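PDB 2I9D: chloramphenicol acetyltransferase, which probably transfers an acetyl group to a hydroxyl of chloramphenicol, as its family of trimeric acetyltransferases does. Local coordinates for residues A[17-22]-A[197-202]; A[27-32]-A[168-173]; A[8-13]-A[78-83]. One frame throughout, in Å; residues are numbered along the deposited sequence.

Overall arrangement
Contact 1 holds H197, the predicted proton acceptor, and the other two contacts lie near it, at centre-to-centre distances of about 11 Å (contact 2) and about 13 Å (contact 3). Contact 2 joins it through the backbone: H197 N lies 2.8 Å from P28 O, a probable hydrogen bond. Contact 3 joins it through an apolar cluster in which F19 and F199 meet W13 and V80; F19 CZ comes to 3.6 Å from V80 CG2. Contacts 2 and 3 do not touch, their nearest atoms being about 7 Å apart. Contacts 1 and 2 both reach the second subunit, in keeping with an active site at a subunit boundary, as in this family.

Contact 1. Residues A[17-22]-A[197-202]; sequences ENFNFF and HGFIDG
H197 sets its CG anti to the backbone N (chi1 -154°), whereas F22 keeps its CG beside its own backbone N (chi1 -60°), and the two rings overlap. They form an offset stack, centroids of the F22 and H197 rings 4.4 Å apart and planes inclined by 20°. CZ of F22 sits over the imidazole, 3.3 Å from CG of H197. CB of H197 lies over the F22 face, 3.7 Å from that ring's centroid, a CH-pi contact; F21 covers the opposite face, so the F22 ring is sandwiched. With an alanine in place of H197, F22 would probably lose the flat partner on one face and be freer to turn, and the predicted proton acceptor would be missing.

G198 lets helix 16-22 come close: its CA is 4.0 Å from CD1 of F19, and a CB would collide with that ring. The rings of F19 and F199 meet obliquely, CE1 of F19 being 3.5 Å from CZ of F199. A water links N18 OD1 to D201 OD1, while OD2 of D201 forms a salt bridge with R15. H197, D201 and G202 fit the HXXXDG motif of CoA-dependent acyltransferases, consistent with a catalytic H197.

Loop 197-201 runs from strand 186-196 into helix 202-216 against helix 16-22, with F19 and F199 resting on strands 72-74 and 80-83 and T163 of the second subunit packing on F22 and H197.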
loop_
_atom_site.group_PDB
_atom_site.type_symbol
_atom_site.label_atom_id
_atom_site.label_comp_id
_atom_site.label_asym_id
_atom_site.label_seq_id
_atom_site.Cartn_x
_atom_site.Cartn_y
_atom_site.Cartn_z
ATOM N N GLU A 17 -1.664 20.737 -16.876
ATOM C CA GLU A 17 -2.649 20.922 -15.817
ATOM C C GLU A 17 -2.663 19.786 -14.771
ATOM O O GLU A 17 -2.873 20.028 -13.578
ATOM C CB GLU A 17 -4.041 21.148 -16.451
ATOM C CG GLU A 17 -4.189 22.542 -17.132
ATOM C CD GLU A 17 -3.984 23.713 -16.138
ATOM O OE1 GLU A 17 -5.012 24.273 -15.676
ATOM O OE2 GLU A 17 -2.811 24.064 -15.796
ATOM N N ASN A 18 -2.454 18.557 -15.239
ATOM C CA ASN A 18 -2.296 17.396 -14.371
ATOM C C ASN A 18 -1.123 17.591 -13.403
ATOM O O ASN A 18 -1.274 17.411 -12.195
ATOM C CB ASN A 18 -2.078 16.132 -15.201
ATOM C CG ASN A 18 -3.158 15.925 -16.255
ATOM O OD1 ASN A 18 -4.021 15.041 -16.125
ATOM N ND2 ASN A 18 -3.114 16.740 -17.313
ATOM N N PHE A 19 0.025 18.001 -13.948
ATOM C CA PHE A 19 1.223 18.255 -13.159
ATOM C C PHE A 19 1.106 19.455 -12.226
ATOM O O PHE A 19 1.576 19.389 -11.100
ATOM C CB PHE A 19 2.472 18.376 -14.045
ATOM C CG PHE A 19 3.764 18.422 -13.263
ATOM C CD1 PHE A 19 4.450 17.245 -12.958
ATOM C CD2 PHE A 19 4.281 19.637 -12.814
ATOM C CE1 PHE A 19 5.638 17.273 -12.227
ATOM C CE2 PHE A 19 5.464 19.682 -12.069
ATOM C CZ PHE A 19 6.146 18.486 -11.778
ATOM N N ASN A 20 0.499 20.551 -12.676
ATOM C CA ASN A 20 0.330 21.713 -11.801
ATOM C C ASN A 20 -0.633 21.489 -10.632
ATOM O O ASN A 20 -0.454 22.091 -9.569
ATOM C CB ASN A 20 -0.009 22.986 -12.604
ATOM C CG ASN A 20 1.177 23.467 -13.462
ATOM O OD1 ASN A 20 2.345 23.323 -13.068
ATOM N ND2 ASN A 20 0.882 24.018 -14.647
ATOM N N PHE A 21 -1.624 20.614 -10.823
ATOM C CA PHE A 21 -2.519 20.186 -9.735
ATOM C C PHE A 21 -1.733 19.593 -8.547
ATOM O O PHE A 21 -1.951 19.980 -7.396
ATOM C CB PHE A 21 -3.536 19.174 -10.268
ATOM C CG PHE A 21 -4.568 18.732 -9.253
ATOM C CD1 PHE A 21 -5.686 19.539 -8.959
ATOM C CD2 PHE A 21 -4.440 17.493 -8.606
ATOM C CE1 PHE A 21 -6.649 19.117 -8.028
ATOM C CE2 PHE A 21 -5.396 17.063 -7.668
ATOM C CZ PHE A 21 -6.504 17.867 -7.385
ATOM N N PHE A 22 -0.784 18.700 -8.835
ATOM C CA PHE A 22 -0.006 18.030 -7.765
ATOM C C PHE A 22 1.256 18.784 -7.289
ATOM O O PHE A 22 1.859 18.398 -6.273
ATOM C CB PHE A 22 0.352 16.588 -8.157
ATOM C CG PHE A 22 -0.842 15.710 -8.421
ATOM C CD1 PHE A 22 -1.622 15.234 -7.366
ATOM C CD2 PHE A 22 -1.166 15.335 -9.720
ATOM C CE1 PHE A 22 -2.706 14.394 -7.592
ATOM C CE2 PHE A 22 -2.264 14.504 -9.973
ATOM C CZ PHE A 22 -3.035 14.029 -8.893
ATOM N N HIS A 197 2.019 11.160 -9.384
ATOM C CA HIS A 197 0.716 11.288 -10.040
ATOM C C HIS A 197 0.671 12.426 -11.098
ATOM O O HIS A 197 -0.217 12.433 -11.977
ATOM C CB HIS A 197 -0.387 11.503 -8.991
ATOM C CG HIS A 197 -1.750 11.052 -9.429
ATOM N ND1 HIS A 197 -2.149 11.034 -10.751
ATOM C CD2 HIS A 197 -2.822 10.635 -8.708
ATOM C CE1 HIS A 197 -3.396 10.602 -10.823
ATOM N NE2 HIS A 197 -3.824 10.346 -9.600
ATOM N N GLY A 198 1.590 13.394 -10.994
ATOM C CA GLY A 198 1.731 14.453 -11.998
ATOM C C GLY A 198 2.032 13.919 -13.389
ATOM O O GLY A 198 1.659 14.536 -14.388
ATOM N N PHE A 199 2.669 12.748 -13.450
ATOM C CA PHE A 199 3.103 12.136 -14.707
ATOM C C PHE A 199 2.258 10.963 -15.172
ATOM O O PHE A 199 2.254 10.629 -16.358
ATOM C CB PHE A 199 4.560 11.639 -14.608
ATOM C CG PHE A 199 5.570 12.711 -14.302
ATOM C CD1 PHE A 199 5.596 13.900 -15.023
ATOM C CD2 PHE A 199 6.548 12.504 -13.319
ATOM C CE1 PHE A 199 6.550 14.884 -14.755
ATOM C CE2 PHE A 199 7.506 13.485 -13.034
ATOM C CZ PHE A 199 7.514 14.675 -13.753
ATOM N N ILE A 200 1.592 10.300 -14.231
ATOM C CA ILE A 200 0.982 8.996 -14.482
ATOM C C ILE A 200 -0.389 8.946 -13.816
ATOM O O ILE A 200 -0.511 9.281 -12.629
ATOM C CB ILE A 200 1.903 7.836 -13.969
ATOM C CG1 ILE A 200 3.108 7.672 -14.891
ATOM C CG2 ILE A 200 1.137 6.459 -13.805
ATOM C CD1 ILE A 200 4.373 7.255 -14.156
ATOM N N ASP A 201 -1.408 8.549 -14.594
ATOM C CA ASP A 201 -2.744 8.274 -14.064
ATOM C C ASP A 201 -3.057 6.786 -14.138
ATOM O O ASP A 201 -2.280 6.005 -14.711
ATOM C CB ASP A 201 -3.820 9.015 -14.862
ATOM C CG ASP A 201 -3.629 10.527 -14.857
ATOM O OD1 ASP A 201 -3.334 11.123 -13.787
ATOM O OD2 ASP A 201 -3.795 11.114 -15.946
ATOM N N GLY A 202 -4.220 6.410 -13.590
ATOM C CA GLY A 202 -4.702 5.034 -13.622
ATOM C C GLY A 202 -4.557 4.400 -14.986
ATOM O O GLY A 202 -4.158 3.228 -15.112
HETATM O O HOH W 1 -3.872 13.508 -13.468
#

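Contact 2. Residues A[27-32]-A[168-173]; sequences NPQLSI and SGNNYP
A side-chain oxygen, not a backbone carbonyl, makes the one hydrogen bond between segments 27-32 and 168-173: OE1 of Q29 accepts from the backbone N of N170 at 2.7 Å. The bond is almost straight at the hydrogen (176°), although the donor is tilted 29° from the plane of the amide carbonyl. Q29 spans the gap because CG lies beside the backbone N (chi1 -56°) and the chain is extended beyond it, which carries the amide across to the loop.

G169 makes the approach possible. Its CA passes 3.4 Å from OE1 of Q29, and its backbone angles, with positive phi, would press a CB against the preceding carbonyl as well as crowd it against the amide oxygen. Next to this, P28 brings CG to 3.7 Å from O of S168. On its own side, N27 turns OD1 forward along the chain to accept from N of Q29 at 3.0 Å, an Asx turn that shapes the chain where the strand begins.

The N170 and Q29 side chains cross at about a right angle. ND2 of N170 stands 3.2 Å from OE1 of Q29, yet the angle is poor for a bond; ND2 donates instead to O of T163, which also receives a weak bond from NE2 of Q29. OD1 of N170 accepts from N of E165. Farther along the strand, S31 and I32 pair with an antiparallel strand of the second subunit.

Both amides therefore have a partner at each end, that of Q29 NE2 being weak, which would favour these amide rotations and tie segment 168-173, strand 29-37 and the loop around T163 together by polar bonds within a largely buried contact.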
loop_
_atom_site.group_PDB
_atom_site.type_symbol
_atom_site.label_atom_id
_atom_site.label_comp_id
_atom_site.label_asym_id
_atom_site.label_seq_id
_atom_site.Cartn_x
_atom_site.Cartn_y
_atom_site.Cartn_z
ATOM N N ASN A 27 2.340 14.953 -0.571
ATOM C CA ASN A 27 2.674 13.686 -1.171
ATOM C C ASN A 27 1.941 13.557 -2.506
ATOM O O ASN A 27 0.749 13.275 -2.520
ATOM C CB ASN A 27 2.307 12.549 -0.195
ATOM C CG ASN A 27 2.361 11.205 -0.834
ATOM O OD1 ASN A 27 2.991 11.028 -1.875
ATOM N ND2 ASN A 27 1.681 10.252 -0.247
ATOM N N PRO A 28 2.645 13.808 -3.631
ATOM C CA PRO A 28 2.106 13.706 -5.010
ATOM C C PRO A 28 2.172 12.300 -5.610
ATOM O O PRO A 28 1.899 12.130 -6.793
ATOM C CB PRO A 28 3.055 14.603 -5.806
ATOM C CG PRO A 28 4.380 14.387 -5.136
ATOM C CD PRO A 28 4.056 14.262 -3.642
ATOM N N GLN A 29 2.514 11.308 -4.792
ATOM C CA GLN A 29 2.824 9.974 -5.298
ATOM C C GLN A 29 1.641 9.079 -5.121
ATOM O O GLN A 29 0.856 9.221 -4.184
ATOM C CB GLN A 29 3.987 9.352 -4.527
ATOM C CG GLN A 29 5.255 10.205 -4.537
ATOM C CD GLN A 29 6.449 9.498 -3.966
ATOM O OE1 GLN A 29 7.545 9.613 -4.499
ATOM N NE2 GLN A 29 6.251 8.757 -2.873
ATOM N N LEU A 30 1.534 8.105 -6.000
ATOM C CA LEU A 30 0.683 7.002 -5.614
ATOM C C LEU A 30 1.372 5.661 -5.682
ATOM O O LEU A 30 2.262 5.469 -6.520
ATOM C CB LEU A 30 -0.716 7.086 -6.279
ATOM C CG LEU A 30 -1.426 6.404 -7.439
ATOM C CD1 LEU A 30 -1.278 4.882 -7.454
ATOM C CD2 LEU A 30 -2.861 6.775 -7.137
ATOM N N SER A 31 0.979 4.750 -4.791
ATOM C CA SER A 31 1.442 3.352 -4.885
ATOM C C SER A 31 0.323 2.441 -5.341
ATOM O O SER A 31 -0.835 2.620 -4.984
ATOM C CB SER A 31 1.991 2.826 -3.547
ATOM O OG SER A 31 2.949 3.699 -3.015
ATOM N N ILE A 32 0.682 1.417 -6.092
ATOM C CA ILE A 32 -0.312 0.464 -6.536
ATOM C C ILE A 32 0.358 -0.888 -6.536
ATOM O O ILE A 32 1.554 -0.971 -6.813
ATOM C CB ILE A 32 -0.852 0.821 -7.969
ATOM C CG1 ILE A 32 -1.859 -0.232 -8.478
ATOM C CG2 ILE A 32 0.325 1.051 -8.974
ATOM C CD1 ILE A 32 -2.639 0.210 -9.720
ATOM N N SER A 168 8.545 16.909 -3.418
ATOM C CA SER A 168 8.238 16.741 -4.847
ATOM C C SER A 168 8.175 15.269 -5.258
ATOM O O SER A 168 7.838 14.955 -6.410
ATOM C CB SER A 168 9.282 17.478 -5.710
ATOM O OG SER A 168 10.590 16.961 -5.518
ATOM N N GLY A 169 8.513 14.378 -4.324
ATOM C CA GLY A 169 8.455 12.933 -4.549
ATOM C C GLY A 169 9.824 12.288 -4.747
ATOM O O GLY A 169 10.836 12.987 -4.837
ATOM N N ASN A 170 9.872 10.969 -4.853
ATOM C CA ASN A 170 11.133 10.289 -5.174
ATOM C C ASN A 170 11.705 10.732 -6.514
ATOM O O ASN A 170 10.952 11.108 -7.408
ATOM C CB ASN A 170 10.925 8.771 -5.199
ATOM C CG ASN A 170 10.426 8.237 -3.883
ATOM O OD1 ASN A 170 10.801 8.731 -2.840
ATOM N ND2 ASN A 170 9.597 7.208 -3.926
ATOM N N ASN A 171 13.028 10.644 -6.667
ATOM C CA ASN A 171 13.683 10.985 -7.945
ATOM C C ASN A 171 13.225 10.128 -9.129
ATOM O O ASN A 171 13.128 10.634 -10.248
ATOM C CB ASN A 171 15.204 10.942 -7.808
ATOM C CG ASN A 171 15.704 11.916 -6.780
ATOM O OD1 ASN A 171 15.194 13.031 -6.678
ATOM N ND2 ASN A 171 16.679 11.494 -5.977
ATOM N N TYR A 172 12.932 8.851 -8.877
ATOM C CA TYR A 172 12.419 7.925 -9.906
ATOM C C TYR A 172 11.428 6.885 -9.321
ATOM O O TYR A 172 11.319 6.741 -8.112
ATOM C CB TYR A 172 13.565 7.235 -10.667
ATOM C CG TYR A 172 14.736 6.907 -9.784
ATOM C CD1 TYR A 172 14.747 5.738 -8.995
ATOM C CD2 TYR A 172 15.822 7.776 -9.697
ATOM C CE1 TYR A 172 15.818 5.444 -8.165
ATOM C CE2 TYR A 172 16.898 7.496 -8.862
ATOM C CZ TYR A 172 16.900 6.331 -8.104
ATOM O OH TYR A 172 17.975 6.073 -7.268
ATOM N N PRO A 173 10.652 6.216 -10.188
ATOM C CA PRO A 173 9.765 5.092 -9.792
ATOM C C PRO A 173 10.484 3.969 -9.056
ATOM O O PRO A 173 11.572 3.565 -9.437
ATOM C CB PRO A 173 9.193 4.599 -11.127
ATOM C CG PRO A 173 9.214 5.821 -11.996
ATOM C CD PRO A 173 10.493 6.554 -11.612
#

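Contact 3. Residues A[8-13]-A[78-83]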
loop_
_atom_site.group_PDB
_atom_site.type_symbol
_atom_site.label_atom_id
_atom_site.label_comp_id
_atom_site.label_asym_id
_atom_site.label_seq_id
_atom_site.Cartn_x
_atom_site.Cartn_y
_atom_site.Cartn_z
ATOM N N ILE A 8 11.060 19.705 -21.044
ATOM C CA ILE A 8 9.704 19.778 -21.575
ATOM C C ILE A 8 9.182 21.198 -21.489
ATOM O O ILE A 8 9.274 21.829 -20.438
ATOM C CB ILE A 8 8.752 18.744 -20.883
ATOM C CG1 ILE A 8 8.852 17.406 -21.610
ATOM C CG2 ILE A 8 7.293 19.211 -20.856
ATOM C CD1 ILE A 8 9.044 16.328 -20.678
ATOM N N ASP A 9 8.659 21.689 -22.616
ATOM C CA ASP A 9 7.938 22.949 -22.644
ATOM C C ASP A 9 6.588 22.768 -21.951
ATOM O O ASP A 9 5.642 22.222 -22.522
ATOM C CB ASP A 9 7.774 23.449 -24.092
ATOM C CG ASP A 9 6.969 24.767 -24.196
ATOM O OD1 ASP A 9 6.829 25.541 -23.202
ATOM O OD2 ASP A 9 6.469 25.014 -25.317
ATOM N N ILE A 10 6.525 23.237 -20.711
ATOM C CA ILE A 10 5.343 23.100 -19.865
ATOM C C ILE A 10 4.070 23.715 -20.470
ATOM O O ILE A 10 2.967 23.205 -20.227
ATOM C CB ILE A 10 5.608 23.680 -18.446
ATOM C CG1 ILE A 10 6.765 22.930 -17.753
ATOM C CG2 ILE A 10 4.344 23.657 -17.567
ATOM C CD1 ILE A 10 6.545 21.406 -17.563
ATOM N N GLU A 11 4.218 24.788 -21.257
ATOM C CA GLU A 11 3.056 25.499 -21.805
ATOM C C GLU A 11 2.316 24.657 -22.828
ATOM O O GLU A 11 1.097 24.559 -22.792
ATOM C CB GLU A 11 3.451 26.851 -22.391
ATOM C CG GLU A 11 2.604 27.989 -21.816
ATOM C CD GLU A 11 2.572 27.969 -20.282
ATOM O OE1 GLU A 11 1.450 27.929 -19.713
ATOM O OE2 GLU A 11 3.664 27.972 -19.653
ATOM N N ASN A 12 3.065 24.037 -23.726
ATOM C CA ASN A 12 2.564 22.899 -24.478
ATOM C C ASN A 12 2.580 21.687 -23.518
ATOM O O ASN A 12 2.409 21.890 -22.309
ATOM C CB ASN A 12 3.373 22.774 -25.758
ATOM C CG ASN A 12 3.335 24.083 -26.576
ATOM O OD1 ASN A 12 2.262 24.592 -26.907
ATOM N ND2 ASN A 12 4.500 24.652 -26.847
ATOM N N TRP A 13 2.760 20.451 -23.963
ATOM C CA TRP A 13 2.634 19.304 -23.003
ATOM C C TRP A 13 1.204 19.123 -22.486
ATOM O O TRP A 13 0.652 19.967 -21.767
ATOM C CB TRP A 13 3.623 19.372 -21.809
ATOM C CG TRP A 13 3.720 18.053 -20.980
ATOM C CD1 TRP A 13 3.668 16.771 -21.469
ATOM C CD2 TRP A 13 3.912 17.921 -19.554
ATOM N NE1 TRP A 13 3.795 15.866 -20.447
ATOM C CE2 TRP A 13 3.947 16.537 -19.262
ATOM C CE3 TRP A 13 4.045 18.834 -18.498
ATOM C CZ2 TRP A 13 4.117 16.039 -17.954
ATOM C CZ3 TRP A 13 4.217 18.339 -17.195
ATOM C CH2 TRP A 13 4.251 16.951 -16.940
ATOM N N GLY A 78 14.759 20.855 -10.589
ATOM C CA GLY A 78 13.313 21.033 -10.469
ATOM C C GLY A 78 12.555 21.126 -11.790
ATOM O O GLY A 78 11.363 21.379 -11.791
ATOM N N ARG A 79 13.232 20.915 -12.912
ATOM C CA ARG A 79 12.571 20.972 -14.225
ATOM C C ARG A 79 12.030 19.612 -14.664
ATOM O O ARG A 79 12.707 18.589 -14.517
ATOM C CB ARG A 79 13.511 21.531 -15.311
ATOM C CG ARG A 79 13.884 23.010 -15.090
ATOM C CD ARG A 79 14.791 23.572 -16.181
ATOM N NE ARG A 79 16.001 22.768 -16.381
ATOM C CZ ARG A 79 16.767 22.815 -17.476
ATOM N NH1 ARG A 79 16.444 23.613 -18.494
ATOM N NH2 ARG A 79 17.847 22.048 -17.567
ATOM N N VAL A 80 10.824 19.624 -15.228
ATOM C CA VAL A 80 10.262 18.444 -15.851
ATOM C C VAL A 80 11.049 18.097 -17.102
ATOM O O VAL A 80 11.231 18.940 -17.986
ATOM C CB VAL A 80 8.759 18.604 -16.152
ATOM C CG1 VAL A 80 8.195 17.372 -16.887
ATOM C CG2 VAL A 80 8.003 18.881 -14.861
ATOM N N VAL A 81 11.522 16.851 -17.152
ATOM C CA VAL A 81 12.288 16.316 -18.261
ATOM C C VAL A 81 11.741 14.965 -18.713
ATOM O O VAL A 81 11.093 14.255 -17.952
ATOM C CB VAL A 81 13.787 16.160 -17.891
ATOM C CG1 VAL A 81 14.404 17.517 -17.576
ATOM C CG2 VAL A 81 13.953 15.214 -16.710
ATOM N N LEU A 82 12.023 14.609 -19.954
ATOM C CA LEU A 82 11.653 13.315 -20.485
ATOM C C LEU A 82 12.943 12.664 -20.970
ATOM O O LEU A 82 13.585 13.207 -21.844
ATOM C CB LEU A 82 10.621 13.483 -21.625
ATOM C CG LEU A 82 10.362 12.297 -22.574
ATOM C CD1 LEU A 82 9.679 11.137 -21.864
ATOM C CD2 LEU A 82 9.552 12.693 -23.831
ATOM N N TYR A 83 13.330 11.530 -20.388
ATOM C CA TYR A 83 14.541 10.791 -20.794
ATOM C C TYR A 83 14.295 9.931 -22.044
ATOM O O TYR A 83 13.233 9.337 -22.180
ATOM C CB TYR A 83 15.078 9.918 -19.635
ATOM C CG TYR A 83 15.808 10.698 -18.553
ATOM C CD1 TYR A 83 17.208 10.815 -18.550
ATOM C CD2 TYR A 83 15.100 11.346 -17.549
ATOM C CE1 TYR A 83 17.877 11.563 -17.525
ATOM C CE2 TYR A 83 15.746 12.086 -16.554
ATOM C CZ TYR A 83 17.123 12.198 -16.541
ATOM O OH TYR A 83 17.717 12.954 -15.537
HETATM O O HOH W 2 10.644 21.606 -17.979
#
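I8 enters from beside strand 80-83, and its side chain can be traced outward atom by atom. CB lies 3.8 Å from O of V80. The CG2 branch, anti to the backbone N, turns back over one face of the W13 indole, toward its rim. CG1 leads the other way and delivers CD1 to the strand, where it meets CB of L82 at 3.4 Å, tighter than usual van der Waals contact. The same methyl also lies 4.0 Å from CG1 of V80, so the tip of I8 bridges two strand residues that face the same way.

V80 is the second hub. Its CG1 sits over a face of the W13 ring, 4.0 Å from CH2, while I10 comes across at about a right angle and puts CD1 3.8 Å from CB of V80. CG1 of V80 thus meets I8 and W13, and CG2 meets I10.

The backbone adds one bond. N of I8 donates to O of V80 at 3.2 Å with a nearly straight N-H...O (173°), although the donor is tilted 24° from the carbonyl plane. A water donates to O of V80 at 2.7 Å and to O of I8, linking the two segments.

This pairing prolongs the antiparallel association of strand 5-7 with strand 80-83, seen in the backbone bonding of L82 with Q6. Strand 72-74 flanks 80-83 on its other side; from it Y72 touches I8, V80 and L82 and lays its ring nearly parallel to that of W13, which stands in the loop leading to helix 16-22.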